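PDB 5O4J: HcgC from Methanococcus maripaludis S2, which probably catalyses the SAM-dependent C-methylation of a pyridinol precursor in biosynthesis of the iron-guanylylpyridinol cofactor of [Fe]-hydrogenase. Local coordinates for residues T12-I16 / L242-S247. Numbering follows the deposited sequence.
Sequences TRSKI and LEEILS
Glu243 reaches across to the backbone of Lys15 and Ile16, just past the end of strand 10-13; its helix, 239-251, packs against the four-stranded antiparallel sheet that includes this strand. Its two carboxylate oxygens take two successive amides: Lys15 N donates to Glu243 OE2 at 2.7 Å, coming from above the carboxylate plane, and Ile16 N donates to the syn side of Glu243 OE1 at 3.1 Å. Both bonds bend to the same degree, 153° at the hydrogen. A bend at chi2 (-55°) folds the glutamate chain and brings its end up to the turn. With a glutamine here an NH2 would stand in for one of the two oxygens, and the backbone N-H it faces, of Lys15 or Ile16, would probably be left without its acceptor. The Lys15 ammonium stays apart, its NZ 6.5 Å from Glu243 OE2.

Apolar contacts continue along the helix. Leu242 CD2 touches Thr12 CG2 at 3.7 Å, Leu246 CD1 lies against Ser14 CB, and Ile16 runs past the carboxylate to put CD1 3.9 Å from Leu246 CB. Further out, Leu242 and Leu246 also pack on strand 230-234 and helix 177-193, while backbone bonds from Thr12 to Val232 and Ser14 to Ile230 hold the strand in its sheet. Ser14 OG accepts from Ile230 N and donates, in the carbonyl plane, to Ile16 O at 2.8 Å.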
loop_
_atom_site.group_PDB
_atom_site.type_symbol
_atom_site.label_atom_id
_atom_site.label_comp_id
_atom_site.label_asym_id
_atom_site.label_seq_id
_atom_site.Cartn_x
_atom_site.Cartn_y
_atom_site.Cartn_z
ATOM N N THR A 12 -22.970 -6.247 -3.001
ATOM C CA THR A 12 -22.679 -7.484 -2.291
ATOM C C THR A 12 -22.265 -7.141 -0.867
ATOM O O THR A 12 -21.296 -6.409 -0.662
ATOM C CB THR A 12 -21.572 -8.261 -3.000
ATOM O OG1 THR A 12 -21.936 -8.447 -4.375
ATOM C CG2 THR A 12 -21.362 -9.629 -2.334
ATOM N N ARG A 13 -22.987 -7.679 0.108
ATOM C CA ARG A 13 -22.614 -7.568 1.511
ATOM C C ARG A 13 -21.914 -8.849 1.945
ATOM O O ARG A 13 -22.355 -9.954 1.616
ATOM C CB ARG A 13 -23.842 -7.334 2.389
ATOM C CG ARG A 13 -24.545 -5.997 2.162
ATOM C CD ARG A 13 -25.821 -5.876 3.001
ATOM N NE ARG A 13 -25.740 -6.607 4.268
ATOM C CZ ARG A 13 -26.667 -6.578 5.222
ATOM N NH1 ARG A 13 -27.763 -5.843 5.078
ATOM N NH2 ARG A 13 -26.487 -7.288 6.328
ATOM N N SER A 14 -20.818 -8.705 2.679
ATOM C CA SER A 14 -20.077 -9.883 3.103
ATOM C C SER A 14 -20.909 -10.718 4.069
ATOM O O SER A 14 -21.663 -10.190 4.893
ATOM C CB SER A 14 -18.742 -9.498 3.750
ATOM O OG SER A 14 -18.891 -8.742 4.952
ATOM N N LYS A 15 -20.783 -12.038 3.941
ATOM C CA LYS A 15 -21.386 -12.922 4.931
ATOM C C LYS A 15 -20.712 -12.760 6.284
ATOM O O LYS A 15 -21.378 -12.790 7.324
ATOM C CB LYS A 15 -21.309 -14.374 4.464
ATOM C CG LYS A 15 -22.138 -14.664 3.226
ATOM C CD LYS A 15 -21.834 -16.045 2.681
ATOM C CE LYS A 15 -22.627 -16.316 1.421
ATOM N NZ LYS A 15 -24.072 -16.437 1.764
ATOM N N ILE A 16 -19.391 -12.601 6.287
ATOM C CA ILE A 16 -18.659 -12.372 7.526
ATOM C C ILE A 16 -19.082 -11.035 8.124
ATOM O O ILE A 16 -19.014 -9.994 7.461
ATOM C CB ILE A 16 -17.146 -12.429 7.260
ATOM C CG1 ILE A 16 -16.712 -13.883 7.051
ATOM C CG2 ILE A 16 -16.336 -11.774 8.396
ATOM C CD1 ILE A 16 -15.406 -14.013 6.308
ATOM N N LEU A 242 -14.705 -12.054 -2.033
ATOM C CA LEU A 242 -14.944 -11.198 -0.873
ATOM C C LEU A 242 -14.735 -11.959 0.432
ATOM O O LEU A 242 -14.012 -11.497 1.326
ATOM C CB LEU A 242 -16.365 -10.635 -0.957
ATOM C CG LEU A 242 -16.971 -9.881 0.219
ATOM C CD1 LEU A 242 -16.091 -8.749 0.687
ATOM C CD2 LEU A 242 -18.365 -9.359 -0.178
ATOM N N GLU A 243 -15.352 -13.133 0.563
ATOM C CA GLU A 243 -15.190 -13.904 1.792
ATOM C C GLU A 243 -13.774 -14.472 1.910
ATOM O O GLU A 243 -13.213 -14.528 3.009
ATOM C CB GLU A 243 -16.214 -15.039 1.857
ATOM C CG GLU A 243 -17.700 -14.638 1.682
ATOM C CD GLU A 243 -18.165 -13.562 2.651
ATOM O OE1 GLU A 243 -17.866 -13.677 3.857
ATOM O OE2 GLU A 243 -18.863 -12.626 2.208
ATOM N N GLU A 244 -13.190 -14.915 0.792
ATOM C CA GLU A 244 -11.844 -15.480 0.846
ATOM C C GLU A 244 -10.824 -14.447 1.321
ATOM O O GLU A 244 -9.938 -14.771 2.121
ATOM C CB GLU A 244 -11.440 -16.033 -0.521
ATOM C CG GLU A 244 -12.158 -17.322 -0.922
ATOM C CD GLU A 244 -11.503 -18.572 -0.355
ATOM O OE1 GLU A 244 -12.195 -19.604 -0.236
ATOM O OE2 GLU A 244 -10.295 -18.527 -0.035
ATOM N N ILE A 245 -10.929 -13.202 0.850
ATOM C CA ILE A 245 -9.975 -12.177 1.257
ATOM C C ILE A 245 -10.131 -11.850 2.736
ATOM O O ILE A 245 -9.140 -11.691 3.458
ATOM C CB ILE A 245 -10.139 -10.927 0.373
ATOM C CG1 ILE A 245 -9.610 -11.233 -1.027
ATOM C CG2 ILE A 245 -9.422 -9.727 0.973
ATOM C CD1 ILE A 245 -10.085 -10.277 -2.075
ATOM N N LEU A 246 -11.372 -11.702 3.201
ATOM C CA LEU A 246 -11.606 -11.452 4.619
ATOM C C LEU A 246 -11.072 -12.600 5.455
ATOM O O LEU A 246 -10.384 -12.384 6.452
ATOM C CB LEU A 246 -13.098 -11.267 4.887
ATOM C CG LEU A 246 -13.608 -9.852 4.686
ATOM C CD1 LEU A 246 -15.134 -9.881 4.599
ATOM C CD2 LEU A 246 -13.118 -8.958 5.819
ATOM N N SER A 247 -11.402 -13.839 5.062
ATOM C CA SER A 247 -10.961 -14.997 5.830
ATOM C C SER A 247 -9.442 -15.080 5.884
ATOM O O SER A 247 -8.873 -15.391 6.935
ATOM C CB SER A 247 -11.546 -16.277 5.235
ATOM O OG SER A 247 -12.937 -16.341 5.492
#